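Local coordinates for protein pectinesterase A (PDB 2NTP) that catalyses the hydrolysis of methyl esters in the galacturonan of pectin, releasing methanol, a first step in the maceration of plant tissue, at residues F98-L103 with A142-V147; R162-D167 with W337-P342; W83-S88 with D127-A132. All blocks are in the same frame, centred on the assembly; numbering follows the deposited sequence.

How the contacts relate
Contacts 1 and 2 share the ten-stranded parallel sheet of a right-handed beta-helix. Strand 142-145 of contact 1 lies next to strand 162-166 of contact 2, and the contact centres are about 8 Å apart. They touch through probable backbone bonds of Phe144 to Phe164 and Ser166 and where Tyr143 meets Phe164. Contact 3 stands apart among the substrate-binding loops, its centre about 21 Å from that of contact 1 and about 25 Å from that of contact 2. Along the chain the segments of contacts 3 and 1 alternate, whereas contact 2 ties 162-167 to the C-terminal tail. The same coils thus build the wall, carry the tail and supply part of the pectin-binding cleft.

Contact 1 of 3, residues F98-L103 with A142-V147; sequences FSAQSL and AYFKDV
Phe98 holds CG opposite its own backbone N (chi1 176°), whereas Phe144 keeps CG next to its N (chi1 -56°); the two choices bring the rings together from strand 142-145 and the residue leading into strand 99-101. CE2 of Phe144 arrives at the edge of the Phe98 ring, near its plane, and stands 3.6 Å from CE2 of Phe98. The planes are inclined by 49°, so the rings form an oblique pair. On the same side of the sheet, CD2 of Phe144 reaches the methyl CB of Ala100 at 3.9 Å; CG2 of Val147, beyond the bend, comes within 3.4 Å of the carbonyl O of Ala100. Phe165 of the following strand continues this interior row by stacking on Phe144.

The strands run in register. Tyr143 N donates to Phe98 O at 2.9 Å, Ala100 N to Tyr143 O, and Lys145 N to Ala100 O at 3.0 Å; Ser102 N continues the series on Lys145 O, and a weak bond from Leu103 N to Asp146 O follows. The reverse side carries Ser99, Tyr143, Gln101 and Lys145. There the CB atoms of Ser99 and Tyr143 are 4.1 Å apart, while the amino group of Lys145 turns away to a salt bridge with Asp167.

Both chains bend at matching positions, Ser102 and Asp146, each with a left-handed backbone conformation. At this corner Ser102 OG donates to Asp146 OD2 at 2.9 Å, which accepts with its anti lone pair. Beyond it the chains pass into a second sheet, where CD1 of Leu103 approaches CG1 of Val147. Aligned parallel strands, a row of aromatic rings on the inner side and one-residue corners between sheets mark successive coils of the right-handed parallel beta-helix of pectinesterases.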
loop_
_atom_site.group_PDB
_atom_site.type_symbol
_atom_site.label_atom_id
_atom_site.label_comp_id
_atom_site.label_asym_id
_atom_site.label_seq_id
_atom_site.Cartn_x
_atom_site.Cartn_y
_atom_site.Cartn_z
ATOM N N PHE A 98 -2.637 -14.153 -7.163
ATOM C CA PHE A 98 -3.810 -13.296 -7.232
ATOM C C PHE A 98 -3.557 -12.178 -8.227
ATOM O O PHE A 98 -2.435 -11.682 -8.326
ATOM C CB PHE A 98 -4.108 -12.677 -5.857
ATOM C CG PHE A 98 -5.255 -11.697 -5.872
ATOM C CD1 PHE A 98 -6.572 -12.153 -5.831
ATOM C CD2 PHE A 98 -5.023 -10.317 -5.950
ATOM C CE1 PHE A 98 -7.641 -11.256 -5.861
ATOM C CE2 PHE A 98 -6.090 -9.412 -5.985
ATOM C CZ PHE A 98 -7.399 -9.879 -5.937
ATOM N N SER A 99 -4.595 -11.779 -8.954
ATOM C CA SER A 99 -4.552 -10.523 -9.702
ATOM C C SER A 99 -5.854 -9.749 -9.575
ATOM O O SER A 99 -6.932 -10.337 -9.452
ATOM C CB SER A 99 -4.176 -10.736 -11.175
ATOM O OG SER A 99 -5.217 -11.345 -11.918
ATOM N N ALA A 100 -5.732 -8.424 -9.567
ATOM C CA ALA A 100 -6.871 -7.530 -9.710
ATOM C C ALA A 100 -6.590 -6.564 -10.847
ATOM O O ALA A 100 -5.467 -6.066 -10.982
ATOM C CB ALA A 100 -7.133 -6.770 -8.413
ATOM N N GLN A 101 -7.611 -6.304 -11.662
ATOM C CA GLN A 101 -7.493 -5.375 -12.779
ATOM C C GLN A 101 -8.701 -4.447 -12.866
ATOM O O GLN A 101 -9.828 -4.877 -12.623
ATOM C CB GLN A 101 -7.333 -6.133 -14.106
ATOM C CG GLN A 101 -7.109 -5.208 -15.309
ATOM C CD GLN A 101 -7.165 -5.922 -16.649
ATOM O OE1 GLN A 101 -7.671 -7.039 -16.757
ATOM N NE2 GLN A 101 -6.645 -5.267 -17.682
ATOM N N SER A 102 -8.441 -3.182 -13.204
ATOM C CA SER A 102 -9.468 -2.187 -13.539
ATOM C C SER A 102 -10.523 -2.037 -12.449
ATOM O O SER A 102 -11.726 -2.172 -12.688
ATOM C CB SER A 102 -10.091 -2.496 -14.909
ATOM O OG SER A 102 -9.098 -2.460 -15.914
ATOM N N LEU A 103 -10.054 -1.773 -11.237
ATOM C CA LEU A 103 -10.948 -1.540 -10.111
ATOM C C LEU A 103 -10.296 -0.679 -9.044
ATOM O O LEU A 103 -9.075 -0.523 -9.013
ATOM C CB LEU A 103 -11.459 -2.858 -9.523
ATOM C CG LEU A 103 -10.462 -3.915 -9.061
ATOM C CD1 LEU A 103 -9.981 -3.614 -7.661
ATOM C CD2 LEU A 103 -11.086 -5.313 -9.127
ATOM N N ALA A 142 1.418 -11.399 -6.447
ATOM C CA ALA A 142 0.165 -10.651 -6.519
ATOM C C ALA A 142 0.310 -9.497 -7.504
ATOM O O ALA A 142 1.224 -8.682 -7.378
ATOM C CB ALA A 142 -0.228 -10.128 -5.139
ATOM N N TYR A 143 -0.604 -9.423 -8.466
ATOM C CA TYR A 143 -0.483 -8.486 -9.584
ATOM C C TYR A 143 -1.680 -7.549 -9.626
ATOM O O TYR A 143 -2.826 -7.995 -9.655
ATOM C CB TYR A 143 -0.371 -9.292 -10.884
ATOM C CG TYR A 143 -0.210 -8.528 -12.191
ATOM C CD1 TYR A 143 0.283 -7.216 -12.236
ATOM C CD2 TYR A 143 -0.519 -9.155 -13.398
ATOM C CE1 TYR A 143 0.429 -6.540 -13.465
ATOM C CE2 TYR A 143 -0.365 -8.501 -14.613
ATOM C CZ TYR A 143 0.104 -7.199 -14.644
ATOM O OH TYR A 143 0.251 -6.578 -15.865
ATOM N N PHE A 144 -1.403 -6.248 -9.629
ATOM C CA PHE A 144 -2.458 -5.240 -9.657
ATOM C C PHE A 144 -2.239 -4.313 -10.840
ATOM O O PHE A 144 -1.264 -3.567 -10.868
ATOM C CB PHE A 144 -2.479 -4.467 -8.333
ATOM C CG PHE A 144 -2.631 -5.355 -7.135
ATOM C CD1 PHE A 144 -1.514 -5.966 -6.563
ATOM C CD2 PHE A 144 -3.893 -5.617 -6.609
ATOM C CE1 PHE A 144 -1.651 -6.819 -5.461
ATOM C CE2 PHE A 144 -4.041 -6.464 -5.513
ATOM C CZ PHE A 144 -2.914 -7.068 -4.942
ATOM N N LYS A 145 -3.131 -4.388 -11.826
ATOM C CA LYS A 145 -3.006 -3.581 -13.045
ATOM C C LYS A 145 -4.206 -2.659 -13.214
ATOM O O LYS A 145 -5.348 -3.111 -13.134
ATOM C CB LYS A 145 -2.852 -4.464 -14.287
ATOM C CG LYS A 145 -2.609 -3.651 -15.564
ATOM C CD LYS A 145 -2.113 -4.483 -16.723
ATOM C CE LYS A 145 -1.741 -3.598 -17.906
ATOM N NZ LYS A 145 -0.450 -2.860 -17.707
ATOM N N ASP A 146 -3.937 -1.376 -13.462
ATOM C CA ASP A 146 -4.993 -0.369 -13.592
ATOM C C ASP A 146 -5.898 -0.414 -12.355
ATOM O O ASP A 146 -7.128 -0.520 -12.442
ATOM C CB ASP A 146 -5.773 -0.578 -14.896
ATOM C CG ASP A 146 -6.796 0.515 -15.161
ATOM O OD1 ASP A 146 -6.533 1.698 -14.850
ATOM O OD2 ASP A 146 -7.873 0.173 -15.699
ATOM N N VAL A 147 -5.265 -0.349 -11.190
ATOM C CA VAL A 147 -5.975 -0.392 -9.914
ATOM C C VAL A 147 -5.734 0.921 -9.173
ATOM O O VAL A 147 -4.654 1.502 -9.268
ATOM C CB VAL A 147 -5.514 -1.602 -9.053
ATOM C CG1 VAL A 147 -6.013 -1.497 -7.617
ATOM C CG2 VAL A 147 -5.994 -2.917 -9.676
#

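Contact 2 of 3, residues R162-D167 with W337-P342; sequences RSFFSD and WTPTLP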
loop_
_atom_site.group_PDB
_atom_site.type_symbol
_atom_site.label_atom_id
_atom_site.label_comp_id
_atom_site.label_asym_id
_atom_site.label_seq_id
_atom_site.Cartn_x
_atom_site.Cartn_y
_atom_site.Cartn_z
ATOM N N ARG A 162 6.392 -11.248 -3.397
ATOM C CA ARG A 162 6.477 -10.270 -4.477
ATOM C C ARG A 162 5.107 -9.789 -4.920
ATOM O O ARG A 162 4.181 -10.577 -5.094
ATOM C CB ARG A 162 7.225 -10.853 -5.680
ATOM C CG ARG A 162 8.505 -11.573 -5.310
ATOM C CD ARG A 162 8.317 -13.081 -5.434
ATOM N NE ARG A 162 8.925 -13.544 -6.662
ATOM C CZ ARG A 162 8.827 -14.770 -7.169
ATOM N NH1 ARG A 162 8.106 -15.723 -6.580
ATOM N NH2 ARG A 162 9.461 -15.029 -8.296
ATOM N N SER A 163 4.988 -8.479 -5.093
ATOM C CA SER A 163 3.785 -7.887 -5.658
ATOM C C SER A 163 4.196 -6.907 -6.747
ATOM O O SER A 163 5.276 -6.320 -6.687
ATOM C CB SER A 163 2.985 -7.164 -4.581
ATOM O OG SER A 163 3.815 -6.235 -3.919
ATOM N N PHE A 164 3.330 -6.737 -7.736
ATOM C CA PHE A 164 3.611 -5.828 -8.846
ATOM C C PHE A 164 2.390 -4.961 -9.093
ATOM O O PHE A 164 1.273 -5.471 -9.213
ATOM C CB PHE A 164 3.995 -6.624 -10.103
ATOM C CG PHE A 164 4.276 -5.768 -11.319
ATOM C CD1 PHE A 164 5.209 -4.735 -11.273
ATOM C CD2 PHE A 164 3.619 -6.021 -12.519
ATOM C CE1 PHE A 164 5.470 -3.948 -12.403
ATOM C CE2 PHE A 164 3.877 -5.247 -13.659
ATOM C CZ PHE A 164 4.801 -4.209 -13.598
ATOM N N PHE A 165 2.615 -3.650 -9.124
ATOM C CA PHE A 165 1.568 -2.658 -9.332
ATOM C C PHE A 165 1.888 -1.886 -10.598
ATOM O O PHE A 165 2.971 -1.320 -10.730
ATOM C CB PHE A 165 1.490 -1.712 -8.133
ATOM C CG PHE A 165 1.134 -2.401 -6.847
ATOM C CD1 PHE A 165 2.110 -3.070 -6.105
ATOM C CD2 PHE A 165 -0.176 -2.383 -6.376
ATOM C CE1 PHE A 165 1.783 -3.718 -4.920
ATOM C CE2 PHE A 165 -0.514 -3.023 -5.185
ATOM C CZ PHE A 165 0.467 -3.696 -4.459
ATOM N N SER A 166 0.937 -1.876 -11.523
ATOM C CA SER A 166 1.166 -1.330 -12.855
ATOM C C SER A 166 0.006 -0.434 -13.262
ATOM O O SER A 166 -1.155 -0.809 -13.083
ATOM C CB SER A 166 1.319 -2.486 -13.848
ATOM O OG SER A 166 1.366 -2.034 -15.192
ATOM N N ASP A 167 0.322 0.741 -13.811
ATOM C CA ASP A 167 -0.689 1.696 -14.287
ATOM C C ASP A 167 -1.684 1.999 -13.173
ATOM O O ASP A 167 -2.904 1.976 -13.374
ATOM C CB ASP A 167 -1.412 1.176 -15.544
ATOM C CG ASP A 167 -0.454 0.771 -16.657
ATOM O OD1 ASP A 167 0.703 1.244 -16.689
ATOM O OD2 ASP A 167 -0.871 -0.035 -17.517
ATOM N N TRP A 337 9.270 -14.696 -11.718
ATOM C CA TRP A 337 7.850 -14.416 -11.883
ATOM C C TRP A 337 7.597 -13.343 -12.934
ATOM O O TRP A 337 8.089 -12.217 -12.820
ATOM C CB TRP A 337 7.207 -14.019 -10.544
ATOM C CG TRP A 337 5.767 -13.596 -10.665
ATOM C CD1 TRP A 337 4.766 -14.257 -11.325
ATOM C CD2 TRP A 337 5.165 -12.424 -10.098
ATOM N NE1 TRP A 337 3.584 -13.561 -11.214
ATOM C CE2 TRP A 337 3.800 -12.436 -10.461
ATOM C CE3 TRP A 337 5.648 -11.363 -9.317
ATOM C CZ2 TRP A 337 2.910 -11.430 -10.074
ATOM C CZ3 TRP A 337 4.762 -10.360 -8.930
ATOM C CH2 TRP A 337 3.410 -10.400 -9.312
ATOM N N THR A 338 6.820 -13.705 -13.952
ATOM C CA THR A 338 6.330 -12.747 -14.934
ATOM C C THR A 338 4.837 -12.528 -14.689
ATOM O O THR A 338 4.026 -13.424 -14.954
ATOM C CB THR A 338 6.560 -13.238 -16.381
ATOM O OG1 THR A 338 7.955 -13.492 -16.582
ATOM C CG2 THR A 338 6.085 -12.193 -17.387
ATOM N N PRO A 339 4.470 -11.348 -14.150
ATOM C CA PRO A 339 3.061 -11.053 -13.903
ATOM C C PRO A 339 2.249 -11.126 -15.191
ATOM O O PRO A 339 2.593 -10.478 -16.183
ATOM C CB PRO A 339 3.088 -9.617 -13.361
ATOM C CG PRO A 339 4.464 -9.453 -12.799
ATOM C CD PRO A 339 5.348 -10.243 -13.722
ATOM N N THR A 340 1.201 -11.944 -15.178
ATOM C CA THR A 340 0.286 -12.032 -16.317
ATOM C C THR A 340 -1.164 -12.035 -15.850
ATOM O O THR A 340 -1.480 -12.513 -14.752
ATOM C CB THR A 340 0.530 -13.295 -17.182
ATOM O OG1 THR A 340 0.278 -14.468 -16.405
ATOM C CG2 THR A 340 1.956 -13.339 -17.717
ATOM N N LEU A 341 -2.034 -11.494 -16.695
ATOM C CA LEU A 341 -3.465 -11.507 -16.447
ATOM C C LEU A 341 -4.095 -12.669 -17.210
ATOM O O LEU A 341 -3.542 -13.105 -18.223
ATOM C CB LEU A 341 -4.087 -10.177 -16.878
ATOM C CG LEU A 341 -3.638 -8.904 -16.153
ATOM C CD1 LEU A 341 -4.205 -7.687 -16.861
ATOM C CD2 LEU A 341 -4.036 -8.909 -14.678
ATOM N N PRO A 342 -5.239 -13.187 -16.720
ATOM C CA PRO A 342 -5.933 -14.292 -17.390
ATOM C C PRO A 342 -6.365 -13.942 -18.811
ATOM O O PRO A 342 -6.713 -12.799 -19.113
ATOM C CB PRO A 342 -7.172 -14.512 -16.519
ATOM C CG PRO A 342 -6.846 -13.911 -15.216
ATOM C CD PRO A 342 -5.941 -12.765 -15.496
ATOM O OXT PRO A 342 -6.380 -14.805 -19.694
#
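The C-terminal tail of the enzyme runs over the outer surface of the parallel beta-helix, and here its residues Trp337 and Pro339 rest on Arg162 and Phe164 of strand 162-166. The rim of the indole points at the strand: CH2 of Trp337 lies 3.9 Å from CB of Phe164, and the backbone N of Phe164 sits at the indole edge, in its plane. CG of Pro339 covers one face of the same indole, displaced toward the rim. That atom also meets the Phe164 ring, 3.5 Å from CD2, with the two side chains crossing at about a right angle. With CG opposite the backbone N (chi1 179°), the Phe164 ring is carried past the indole and presents CD2 to the proline.

Arg162 passes Trp337 in the opposite direction. Its chain, bent at chi2 and chi3, reaches out along the tail and sets one guanidinium face under CB of Trp337, 3.3 Å from NH2. Guanidinium and indole planes are 66° apart, which rules out a parallel stack. The charged group finds its polar partners beside the contact: NH2 binds Asp336 and Leu334 O, and NH1 pairs with Asp140.

Chemically, the two segments meet through apolar and van der Waals surfaces, while the bonds to Asp336 and Asp140, outside both segments, fix the arginine and would probably offset the cost of partly burying its charge.

Contact 3 of 3, residues W83-S88 with D127-A132; sequences WGTAGS and DTQAVA. With ADA (alpha-D-galactopyranuronic acid), chain C; ADA (alpha-D-galactopyranuronic acid), chain B; ADA (alpha-D-galactopyranuronic acid), chain D.
The side chain of Gln129 crosses that of Thr85 at about a right angle, and its amide directs NE2 toward two sugar units. O2 of the galacturonate of chain B and O5 of that of chain D lie on opposite sides of the amide plane, and NE2 donates to that O2 at 3.3 Å. A second flat group, the carboxylate of the galacturonate of chain C, turns its two oxygens to the start of a short, weakly bonded helical turn, 84-87. There O6B takes a nearly straight bond from Ala86 N (2.8 Å, 174°), and O6A a weak one from Thr85 N. Backbone amides so placed would probably favour this negative charge.

Behind the sugars, CG2 of Thr85 packs against CG2 of Val131 at 3.9 Å. Ser88 OG sits between its backbone N and carbonyl carbon (chi1 76°), which lets it reach back to donate to Thr85 O at 2.8 Å while facing Val131 N. Ser88 N also donates to Thr85 O, closing the turn. The link to loop 127-132 is the bond from Val131 N to Ser88 OG, 3.0 Å and nearly straight at 176°.

Thr85 and Gln129 are substrate-binding residues, and the Gln129 side chain lies about 3 Å from that of Asp154, the proton donor. The arrangement forms one wall of the pectinesterase cleft, where loops on the beta-helix hold a galacturonan chain beside the catalytic aspartates.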
loop_
_atom_site.group_PDB
_atom_site.type_symbol
_atom_site.label_atom_id
_atom_site.label_comp_id
_atom_site.label_asym_id
_atom_site.label_seq_id
_atom_site.Cartn_x
_atom_site.Cartn_y
_atom_site.Cartn_z
ATOM N N TRP A 83 -9.514 -3.672 15.922
ATOM C CA TRP A 83 -9.167 -4.414 14.710
ATOM C C TRP A 83 -7.652 -4.487 14.511
ATOM O O TRP A 83 -7.122 -5.525 14.093
ATOM C CB TRP A 83 -9.827 -3.784 13.484
ATOM C CG TRP A 83 -11.261 -4.168 13.307
ATOM C CD1 TRP A 83 -12.356 -3.424 13.639
ATOM C CD2 TRP A 83 -11.759 -5.393 12.753
ATOM N NE1 TRP A 83 -13.509 -4.110 13.325
ATOM C CE2 TRP A 83 -13.171 -5.321 12.781
ATOM C CE3 TRP A 83 -11.151 -6.547 12.236
ATOM C CZ2 TRP A 83 -13.986 -6.360 12.316
ATOM C CZ3 TRP A 83 -11.965 -7.582 11.772
ATOM C CH2 TRP A 83 -13.365 -7.478 11.816
ATOM N N GLY A 84 -6.965 -3.389 14.819
ATOM C CA GLY A 84 -5.530 -3.277 14.583
ATOM C C GLY A 84 -5.240 -2.967 13.127
ATOM O O GLY A 84 -6.145 -2.997 12.294
ATOM N N THR A 85 -3.975 -2.693 12.818
ATOM C CA THR A 85 -3.582 -2.257 11.469
ATOM C C THR A 85 -3.822 -3.329 10.398
ATOM O O THR A 85 -4.549 -3.082 9.425
ATOM C CB THR A 85 -2.131 -1.743 11.441
ATOM O OG1 THR A 85 -2.014 -0.629 12.336
ATOM C CG2 THR A 85 -1.733 -1.286 10.037
ATOM N N ALA A 86 -3.236 -4.512 10.585
ATOM C CA ALA A 86 -3.514 -5.637 9.693
ATOM C C ALA A 86 -5.027 -5.881 9.574
ATOM O O ALA A 86 -5.569 -5.975 8.464
ATOM C CB ALA A 86 -2.783 -6.898 10.163
ATOM N N GLY A 87 -5.705 -5.926 10.722
ATOM C CA GLY A 87 -7.140 -6.200 10.786
ATOM C C GLY A 87 -8.055 -5.175 10.142
ATOM O O GLY A 87 -9.225 -5.463 9.893
ATOM N N SER A 88 -7.528 -3.984 9.862
ATOM C CA SER A 88 -8.329 -2.887 9.307
ATOM C C SER A 88 -8.528 -2.974 7.793
ATOM O O SER A 88 -9.311 -2.208 7.223
ATOM C CB SER A 88 -7.678 -1.539 9.637
ATOM O OG SER A 88 -6.551 -1.299 8.803
ATOM N N ASP A 127 -5.713 5.330 16.981
ATOM C CA ASP A 127 -5.080 4.382 16.066
ATOM C C ASP A 127 -5.705 4.534 14.684
ATOM O O ASP A 127 -6.614 3.788 14.303
ATOM C CB ASP A 127 -5.216 2.945 16.585
ATOM C CG ASP A 127 -4.483 2.723 17.906
ATOM O OD1 ASP A 127 -3.786 3.649 18.378
ATOM O OD2 ASP A 127 -4.601 1.615 18.468
ATOM N N THR A 128 -5.185 5.510 13.943
ATOM C CA THR A 128 -5.813 6.011 12.726
ATOM C C THR A 128 -5.375 5.308 11.442
ATOM O O THR A 128 -5.822 5.673 10.353
ATOM C CB THR A 128 -5.582 7.529 12.577
ATOM O OG1 THR A 128 -4.207 7.831 12.846
ATOM C CG2 THR A 128 -6.464 8.292 13.562
ATOM N N GLN A 129 -4.525 4.295 11.559
ATOM C CA GLN A 129 -4.190 3.512 10.371
ATOM C C GLN A 129 -5.452 2.846 9.834
ATOM O O GLN A 129 -6.303 2.393 10.596
ATOM C CB GLN A 129 -3.051 2.508 10.608
ATOM C CG GLN A 129 -2.979 1.837 11.955
ATOM C CD GLN A 129 -2.479 2.734 13.078
ATOM O OE1 GLN A 129 -3.263 3.172 13.880
ATOM N NE2 GLN A 129 -1.171 2.989 13.142
ATOM N N ALA A 130 -5.588 2.830 8.513
ATOM C CA ALA A 130 -6.772 2.271 7.876
ATOM C C ALA A 130 -6.387 1.766 6.489
ATOM O O ALA A 130 -6.381 2.511 5.502
ATOM C CB ALA A 130 -7.895 3.311 7.813
ATOM N N VAL A 131 -6.053 0.483 6.444
ATOM C CA VAL A 131 -5.481 -0.152 5.259
ATOM C C VAL A 131 -6.535 -0.423 4.180
ATOM O O VAL A 131 -7.610 -0.934 4.478
ATOM C CB VAL A 131 -4.770 -1.467 5.655
ATOM C CG1 VAL A 131 -4.171 -2.155 4.428
ATOM C CG2 VAL A 131 -3.686 -1.208 6.700
ATOM N N ALA A 132 -6.215 -0.085 2.930
ATOM C CA ALA A 132 -7.078 -0.431 1.798
ATOM C C ALA A 132 -6.778 -1.848 1.312
ATOM O O ALA A 132 -7.686 -2.667 1.156
ATOM C CB ALA A 132 -6.914 0.583 0.650
HETATM C C1 ADA C . 2.490 -3.345 14.830
HETATM C C2 ADA C . 3.385 -4.481 14.331
HETATM C C3 ADA C . 2.927 -4.973 12.956
HETATM C C4 ADA C . 1.432 -5.309 12.961
HETATM C C5 ADA C . 0.640 -4.110 13.483
HETATM C C6 ADA C . -0.835 -4.401 13.556
HETATM O O2 ADA C . 4.728 -3.997 14.257
HETATM O O3 ADA C . 3.713 -6.102 12.537
HETATM O O4 ADA C . 1.165 -6.430 13.817
HETATM O O5 ADA C . 1.116 -3.745 14.787
HETATM O O6B ADA C . -1.392 -4.976 12.596
HETATM O O6A ADA C . -1.451 -4.048 14.582
HETATM C C1 ADA B . 3.031 0.917 12.416
HETATM C C2 ADA B . 1.740 0.092 12.334
HETATM C C3 ADA B . 1.222 -0.193 13.740
HETATM C C4 ADA B . 2.306 -0.870 14.579
HETATM C C5 ADA B . 3.562 0.003 14.601
HETATM C C6 ADA B . 4.658 -0.669 15.376
HETATM O O2 ADA B . 0.734 0.796 11.596
HETATM O O3 ADA B . 0.032 -0.989 13.689
HETATM O O4 ADA B . 2.643 -2.153 14.035
HETATM O O5 ADA B . 4.007 0.284 13.261
HETATM O O6B ADA B . 5.747 -0.900 14.801
HETATM O O6A ADA B . 4.432 -0.969 16.573
HETATM C C1 ADA D . 2.101 5.397 13.995
HETATM C C2 ADA D . 2.898 4.422 14.855
HETATM C C3 ADA D . 4.095 3.889 14.064
HETATM C C4 ADA D . 3.627 3.309 12.726
HETATM C C5 ADA D . 2.867 4.387 11.951
HETATM C C6 ADA D . 2.352 3.922 10.613
HETATM O O2 ADA D . 3.330 5.092 16.045
HETATM O O3 ADA D . 4.788 2.900 14.837
HETATM O O4 ADA D . 2.735 2.214 12.971
HETATM O O5 ADA D . 1.744 4.800 12.745
HETATM O O6B ADA D . 3.087 3.267 9.830
HETATM O O6A ADA D . 1.178 4.234 10.330
#